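Local coordinates for phytase (Debaryomyces castellii, PDB 2GFI), which releases phosphate from phytate (inositol hexakisphosphate) by hydrolysis, as a 3-phytase of the histidine acid phosphatase family, at residues E196-G201 / G210-N215; R303-T308 / E430-N435. All coordinates share one frame; numbering follows the deposited sequence.

Contact 1 of 2, residues E196-G201 / G210-N215; sequences EDADMG and GCFNYN. With NAG (2-acetamido-2-deoxy-beta-D-glucopyranose), chain D.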
loop_
_atom_site.group_PDB
_atom_site.type_symbol
_atom_site.label_atom_id
_atom_site.label_comp_id
_atom_site.label_asym_id
_atom_site.label_seq_id
_atom_site.Cartn_x
_atom_site.Cartn_y
_atom_site.Cartn_z
ATOM N N GLU A 196 23.823 -29.420 -19.276
ATOM C CA GLU A 196 22.475 -29.873 -19.613
ATOM C C GLU A 196 22.465 -31.035 -20.617
ATOM O O GLU A 196 21.400 -31.565 -20.977
ATOM C CB GLU A 196 21.635 -28.700 -20.118
ATOM C CG GLU A 196 21.430 -27.627 -19.073
ATOM C CD GLU A 196 20.463 -26.566 -19.524
ATOM O OE1 GLU A 196 19.840 -26.740 -20.594
ATOM O OE2 GLU A 196 20.325 -25.559 -18.805
ATOM N N ASP A 197 23.654 -31.421 -21.063
ATOM C CA ASP A 197 23.818 -32.619 -21.878
ATOM C C ASP A 197 23.099 -33.813 -21.266
ATOM O O ASP A 197 23.198 -34.090 -20.059
ATOM C CB ASP A 197 25.303 -32.945 -22.102
ATOM C CG ASP A 197 26.000 -31.944 -23.020
ATOM O OD1 ASP A 197 25.289 -31.139 -23.682
ATOM O OD2 ASP A 197 27.254 -31.872 -23.140
ATOM N N ALA A 198 22.355 -34.492 -22.127
ATOM C CA ALA A 198 21.705 -35.739 -21.808
ATOM C C ALA A 198 22.661 -36.798 -21.247
ATOM O O ALA A 198 22.226 -37.669 -20.486
ATOM C CB ALA A 198 20.987 -36.266 -23.036
ATOM N N ASP A 199 23.954 -36.728 -21.587
ATOM C CA ASP A 199 24.907 -37.752 -21.094
ATOM C C ASP A 199 25.200 -37.597 -19.600
ATOM O O ASP A 199 25.936 -38.399 -19.008
ATOM C CB ASP A 199 26.205 -37.818 -21.935
ATOM C CG ASP A 199 26.965 -36.492 -21.983
ATOM O OD1 ASP A 199 26.673 -35.570 -21.185
ATOM O OD2 ASP A 199 27.895 -36.280 -22.794
ATOM N N MET A 200 24.634 -36.549 -18.995
ATOM C CA MET A 200 24.822 -36.283 -17.572
ATOM C C MET A 200 23.910 -37.202 -16.781
ATOM O O MET A 200 24.105 -37.404 -15.588
ATOM C CB MET A 200 24.523 -34.816 -17.251
ATOM C CG MET A 200 25.600 -33.824 -17.754
ATOM S SD MET A 200 27.267 -34.187 -17.127
ATOM C CE MET A 200 27.260 -33.379 -15.519
ATOM N N GLY A 201 22.924 -37.781 -17.463
ATOM C CA GLY A 201 21.910 -38.592 -16.817
ATOM C C GLY A 201 21.313 -37.843 -15.631
ATOM O O GLY A 201 20.940 -36.653 -15.739
ATOM N N GLY A 210 18.526 -36.083 -19.840
ATOM C CA GLY A 210 18.977 -37.451 -19.993
ATOM C C GLY A 210 17.862 -38.475 -19.872
ATOM O O GLY A 210 18.118 -39.665 -19.906
ATOM N N CYS A 211 16.620 -38.035 -19.712
ATOM C CA CYS A 211 15.544 -38.996 -19.651
ATOM C C CYS A 211 14.952 -39.200 -21.021
ATOM O O CYS A 211 14.202 -38.351 -21.490
ATOM C CB CYS A 211 14.462 -38.588 -18.666
ATOM S SG CYS A 211 13.142 -39.820 -18.664
ATOM N N PHE A 212 15.280 -40.331 -21.655
ATOM C CA PHE A 212 14.922 -40.572 -23.059
ATOM C C PHE A 212 13.472 -40.941 -23.248
ATOM O O PHE A 212 12.898 -40.607 -24.271
ATOM C CB PHE A 212 15.876 -41.594 -23.719
ATOM C CG PHE A 212 17.327 -41.155 -23.676
ATOM C CD1 PHE A 212 17.684 -39.856 -24.063
ATOM C CD2 PHE A 212 18.321 -42.003 -23.205
ATOM C CE1 PHE A 212 18.993 -39.424 -23.996
ATOM C CE2 PHE A 212 19.661 -41.571 -23.140
ATOM C CZ PHE A 212 19.986 -40.284 -23.535
ATOM N N ASN A 213 12.876 -41.605 -22.258
ATOM C CA ASN A 213 11.455 -41.983 -22.325
ATOM C C ASN A 213 10.475 -40.904 -21.911
ATOM O O ASN A 213 9.265 -41.101 -21.967
ATOM C CB ASN A 213 11.209 -43.272 -21.541
ATOM C CG ASN A 213 12.068 -44.418 -22.053
ATOM O OD1 ASN A 213 12.475 -44.419 -23.218
ATOM N ND2 ASN A 213 12.366 -45.380 -21.188
ATOM N N TYR A 214 11.002 -39.761 -21.496
ATOM C CA TYR A 214 10.180 -38.644 -21.091
ATOM C C TYR A 214 9.739 -37.896 -22.335
ATOM O O TYR A 214 10.551 -37.391 -23.095
ATOM C CB TYR A 214 10.926 -37.736 -20.111
ATOM C CG TYR A 214 10.276 -36.394 -19.871
ATOM C CD1 TYR A 214 8.980 -36.302 -19.353
ATOM C CD2 TYR A 214 10.966 -35.201 -20.157
ATOM C CE1 TYR A 214 8.377 -35.036 -19.136
ATOM C CE2 TYR A 214 10.383 -33.950 -19.947
ATOM C CZ TYR A 214 9.087 -33.879 -19.432
ATOM O OH TYR A 214 8.503 -32.656 -19.219
ATOM N N ASN A 215 8.434 -37.856 -22.548
ATOM C CA ASN A 215 7.901 -37.072 -23.630
ATOM C C ASN A 215 7.081 -35.913 -23.054
ATOM O O ASN A 215 5.952 -36.113 -22.595
ATOM C CB ASN A 215 7.078 -37.973 -24.569
ATOM C CG ASN A 215 6.528 -37.227 -25.749
ATOM O OD1 ASN A 215 6.985 -36.129 -26.095
ATOM N ND2 ASN A 215 5.528 -37.816 -26.386
HETATM C C1 NAG D . 24.653 -41.593 -22.129
HETATM C C2 NAG D . 24.587 -42.982 -22.796
HETATM C C3 NAG D . 24.692 -42.969 -24.328
HETATM C C4 NAG D . 23.943 -41.777 -24.947
HETATM C C5 NAG D . 24.424 -40.510 -24.222
HETATM C C6 NAG D . 24.042 -39.185 -24.901
HETATM C C7 NAG D . 25.365 -44.925 -21.574
HETATM C C8 NAG D . 26.490 -45.600 -20.838
HETATM N N2 NAG D . 25.648 -43.829 -22.283
HETATM O O3 NAG D . 24.229 -44.210 -24.834
HETATM O O4 NAG D . 24.147 -41.690 -26.348
HETATM O O5 NAG D . 23.968 -40.595 -22.877
HETATM O O6 NAG D . 22.644 -39.030 -25.008
HETATM O O7 NAG D . 24.229 -45.381 -21.510
HETATM O O HOH W 1 20.490 -35.181 -18.112
#
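Phe212 meets Ala198 because its CG stands beside the backbone N and anti to the carbonyl carbon (chi1 -58°), which points the ring, and with it CZ, to the side of 196-201; a chi2 of -48° then sets the ring plane and where CE1 falls. From there CE1 comes to 3.9 Å from Ala198 CB, obliquely to the ring plane; it is the one contact between apolar side chains across the two segments. The ring also meets a sugar: O6 of the chain D N-acetylglucosamine lies at the ring edge, 3.3 Å from Phe212 CZ, and its O5 is 3.5 Å from Asp199 CA. One face of the ring lies over the carbonyl of Gly210, two residues earlier, with Gly210 O 3.9 Å above the centre. Much of the remaining contact is main chain. Ala198 O lies 3.3 Å from Gly210 CA, and the CA atoms of Gly201 and Gly210 are 4.5 Å apart. A beta carbon on Gly210 would overlap both Ala198 O and Gly201 CA, consistent with a glycine here. No direct hydrogen bond crosses; a water instead donates to Gly201 O at 2.8 Å and weakly accepts from Gly210 N. Ala198 O closes the short 3-10 turn by accepting from Gly201 N at 3.1 Å, and Asn434 ND2 also donates to it. The ten residues from Gly201 to Gly210, whose ends nearly meet and which hold no helix or strand between them, fit the definition of an omega loop, set between strand 189-194 and helix 220-223 of the histidine phosphatase fold.

Contact 2 of 2, residues R303-T308 / E430-N435; sequences RVIGST and EQCGNN. With NAG (2-acetamido-2-deoxy-beta-D-glucopyranose), chain D; NAG (2-acetamido-2-deoxy-beta-D-glucopyranose), chain C.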
loop_
_atom_site.group_PDB
_atom_site.type_symbol
_atom_site.label_atom_id
_atom_site.label_comp_id
_atom_site.label_asym_id
_atom_site.label_seq_id
_atom_site.Cartn_x
_atom_site.Cartn_y
_atom_site.Cartn_z
ATOM N N ARG A 303 7.664 -37.879 -12.132
ATOM C CA ARG A 303 7.994 -38.303 -10.809
ATOM C C ARG A 303 9.361 -38.971 -10.765
ATOM O O ARG A 303 10.133 -38.696 -9.820
ATOM C CB ARG A 303 6.987 -39.219 -10.182
ATOM C CG ARG A 303 7.419 -39.399 -8.745
ATOM C CD ARG A 303 6.471 -40.032 -7.867
ATOM N NE ARG A 303 5.134 -39.490 -7.951
ATOM C CZ ARG A 303 4.246 -39.637 -6.973
ATOM N NH1 ARG A 303 4.615 -40.254 -5.845
ATOM N NH2 ARG A 303 3.006 -39.159 -7.110
ATOM N N VAL A 304 9.671 -39.836 -11.752
ATOM C CA VAL A 304 10.996 -40.488 -11.751
ATOM C C VAL A 304 12.109 -39.457 -11.924
ATOM O O VAL A 304 13.097 -39.504 -11.200
ATOM C CB VAL A 304 11.164 -41.653 -12.786
ATOM C CG1 VAL A 304 11.061 -41.162 -14.216
ATOM C CG2 VAL A 304 12.541 -42.311 -12.592
ATOM N N ILE A 305 11.931 -38.536 -12.877
ATOM C CA ILE A 305 12.899 -37.458 -13.107
ATOM C C ILE A 305 13.027 -36.540 -11.886
ATOM O O ILE A 305 14.124 -36.303 -11.420
ATOM C CB ILE A 305 12.544 -36.621 -14.351
ATOM C CG1 ILE A 305 12.518 -37.472 -15.608
ATOM C CG2 ILE A 305 13.554 -35.481 -14.520
ATOM C CD1 ILE A 305 11.758 -36.804 -16.755
ATOM N N GLY A 306 11.904 -36.040 -11.363
ATOM C CA GLY A 306 11.916 -35.173 -10.180
ATOM C C GLY A 306 12.574 -35.781 -8.953
ATOM O O GLY A 306 13.167 -35.068 -8.143
ATOM N N SER A 307 12.459 -37.103 -8.825
ATOM C CA SER A 307 12.949 -37.846 -7.663
ATOM C C SER A 307 14.454 -37.848 -7.553
ATOM O O SER A 307 14.985 -38.151 -6.484
ATOM C CB SER A 307 12.464 -39.301 -7.695
ATOM O OG SER A 307 11.065 -39.365 -7.555
ATOM N N THR A 308 15.140 -37.527 -8.645
ATOM C CA THR A 308 16.587 -37.479 -8.610
ATOM C C THR A 308 17.040 -36.366 -7.700
ATOM O O THR A 308 17.859 -36.613 -6.785
ATOM C CB THR A 308 17.242 -37.383 -10.027
ATOM O OG1 THR A 308 16.779 -36.210 -10.702
ATOM C CG2 THR A 308 16.772 -38.511 -10.914
ATOM N N GLU A 430 16.439 -47.251 -15.516
ATOM C CA GLU A 430 15.494 -48.116 -16.196
ATOM C C GLU A 430 14.278 -47.390 -16.772
ATOM O O GLU A 430 13.887 -47.647 -17.914
ATOM C CB GLU A 430 15.110 -49.332 -15.334
ATOM C CG GLU A 430 16.243 -50.359 -15.228
ATOM C CD GLU A 430 16.731 -50.875 -16.597
ATOM O OE1 GLU A 430 15.956 -51.595 -17.291
ATOM O OE2 GLU A 430 17.891 -50.565 -16.989
ATOM N N GLN A 431 13.703 -46.459 -16.019
ATOM C CA GLN A 431 12.522 -45.766 -16.525
ATOM C C GLN A 431 12.867 -44.785 -17.639
ATOM O O GLN A 431 12.108 -44.638 -18.589
ATOM C CB GLN A 431 11.750 -45.099 -15.402
ATOM C CG GLN A 431 10.986 -46.073 -14.534
ATOM C CD GLN A 431 10.499 -45.403 -13.280
ATOM O OE1 GLN A 431 9.378 -44.871 -13.234
ATOM N NE2 GLN A 431 11.347 -45.365 -12.278
ATOM N N CYS A 432 14.026 -44.154 -17.523
ATOM C CA CYS A 432 14.482 -43.178 -18.492
ATOM C C CYS A 432 15.187 -43.753 -19.702
ATOM O O CYS A 432 15.241 -43.095 -20.742
ATOM C CB CYS A 432 15.377 -42.150 -17.812
ATOM S SG CYS A 432 14.408 -41.121 -16.691
ATOM N N GLY A 433 15.726 -44.969 -19.572
ATOM C CA GLY A 433 16.475 -45.620 -20.662
ATOM C C GLY A 433 17.824 -44.958 -20.843
ATOM O O GLY A 433 18.279 -44.772 -21.967
ATOM N N ASN A 434 18.456 -44.580 -19.736
ATOM C CA ASN A 434 19.727 -43.876 -19.788
ATOM C C ASN A 434 20.675 -44.483 -18.774
ATOM O O ASN A 434 20.391 -44.483 -17.571
ATOM C CB ASN A 434 19.520 -42.373 -19.512
ATOM C CG ASN A 434 20.779 -41.526 -19.773
ATOM O OD1 ASN A 434 21.903 -42.027 -19.753
ATOM N ND2 ASN A 434 20.587 -40.240 -19.992
ATOM N N ASN A 435 21.803 -44.992 -19.273
ATOM C CA ASN A 435 22.808 -45.698 -18.466
ATOM C C ASN A 435 24.026 -44.897 -18.037
ATOM O O ASN A 435 25.014 -45.462 -17.555
ATOM C CB ASN A 435 23.274 -46.953 -19.195
ATOM C CG ASN A 435 22.543 -48.170 -18.724
ATOM O OD1 ASN A 435 22.767 -48.653 -17.594
ATOM N ND2 ASN A 435 21.631 -48.670 -19.565
HETATM C C1 NAG D . 24.653 -41.593 -22.129
HETATM C C2 NAG D . 24.587 -42.982 -22.796
HETATM C C3 NAG D . 24.692 -42.969 -24.328
HETATM C C4 NAG D . 23.943 -41.777 -24.947
HETATM C C5 NAG D . 24.424 -40.510 -24.222
HETATM C C6 NAG D . 24.042 -39.185 -24.901
HETATM C C7 NAG D . 25.365 -44.925 -21.574
HETATM C C8 NAG D . 26.490 -45.600 -20.838
HETATM N N2 NAG D . 25.648 -43.829 -22.283
HETATM O O3 NAG D . 24.229 -44.210 -24.834
HETATM O O4 NAG D . 24.147 -41.690 -26.348
HETATM O O5 NAG D . 23.968 -40.595 -22.877
HETATM O O6 NAG D . 22.644 -39.030 -25.008
HETATM O O7 NAG D . 24.229 -45.381 -21.510
HETATM C C1 NAG C . 15.608 -42.441 -5.007
HETATM C C2 NAG C . 15.734 -43.183 -6.359
HETATM C C3 NAG C . 15.311 -44.665 -6.262
HETATM C C4 NAG C . 16.023 -45.371 -5.091
HETATM C C5 NAG C . 15.719 -44.520 -3.843
HETATM C C6 NAG C . 16.325 -45.058 -2.564
HETATM C C7 NAG C . 15.573 -41.760 -8.392
HETATM C C8 NAG C . 14.714 -41.523 -9.605
HETATM N N2 NAG C . 14.999 -42.490 -7.419
HETATM O O3 NAG C . 15.578 -45.288 -7.491
HETATM O O4 NAG C . 15.708 -46.769 -4.935
HETATM O O5 NAG C . 16.236 -43.202 -4.004
HETATM O O6 NAG C . 16.067 -44.076 -1.592
HETATM O O7 NAG C . 16.717 -41.281 -8.352
HETATM O O HOH W 2 8.104 -41.660 -13.112
#
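Val304 and Gln431 lie side by side and run antiparallel, with Val304 CG2 lying along the glutamine from CB to its amide. Gln431 CG sits beside its backbone N (chi1 -74°) and the chain runs on extended, which carries the amide along the valine: NE2 is 3.3 Å from Val304 CG2, and OE1 is 3.7 Å from Val304 CB. The other methyl, CG1, held between the backbone N and the carbonyl carbon (chi1 64°), approaches Cys432 SG at 4.2 Å. Ile305 CG1 touches the same sulfur, so two residues of helix 302-318 pack on the cysteine end of helix 428-432. Gly433, with its positive phi, then takes the chain out of helical geometry. The amide finds its firmer polar partner elsewhere, NE2 donating to Asn427 O, while one water accepts from Val304 N at 2.8 Å and gives only a weak bond to Gln431 OE1. Cutting Gln431 back to an alanine would probably leave Asn427 O without this donor and open a gap beside Val304 CG2. Farther along helix 302-318, Ser307 N and OG reach Arg303 O from opposite faces of its plane, and Thr308 OG1 bonds to Ile305 O at 2.8 Å (C=O...O angle 168°). These bonds turn both hydroxyls back onto their own helix, and Ser307 CB meets the acetyl methyl C8 of the chain C sugar at 3.7 Å. With no direct hydrogen bond between the segments, the helices are joined here by van der Waals packing of aliphatic carbons on sulfur and amide; the amide N-H is satisfied by Asn427 O, whereas OE1 has a weak water bond.

How the contacts relate
Contact 1 and contact 2 have centres about 9 Å apart and touch directly through 210-215 and 430-435. Asn434 ND2 probably donates to Gly210 O over a short 2.5 Å, and Asn213 ND2 to Gln431 O at 2.7 Å. Between them lies the disulfide Cys211–Cys432, known for this protein, but its SG atoms are modelled 2.7 Å apart, so its geometry here is doubtful; Phe212 CD2 packs on Gly433 O at 3.0 Å. The chain D sugar spans both contacts, with a weak bond from Asn435 N to its O7, consistent with the glycan site at Asn436. Both lie away from the predicted catalytic residues His70 and Asp333 and are structural contacts, contact 2 buried and contact 1 partly so.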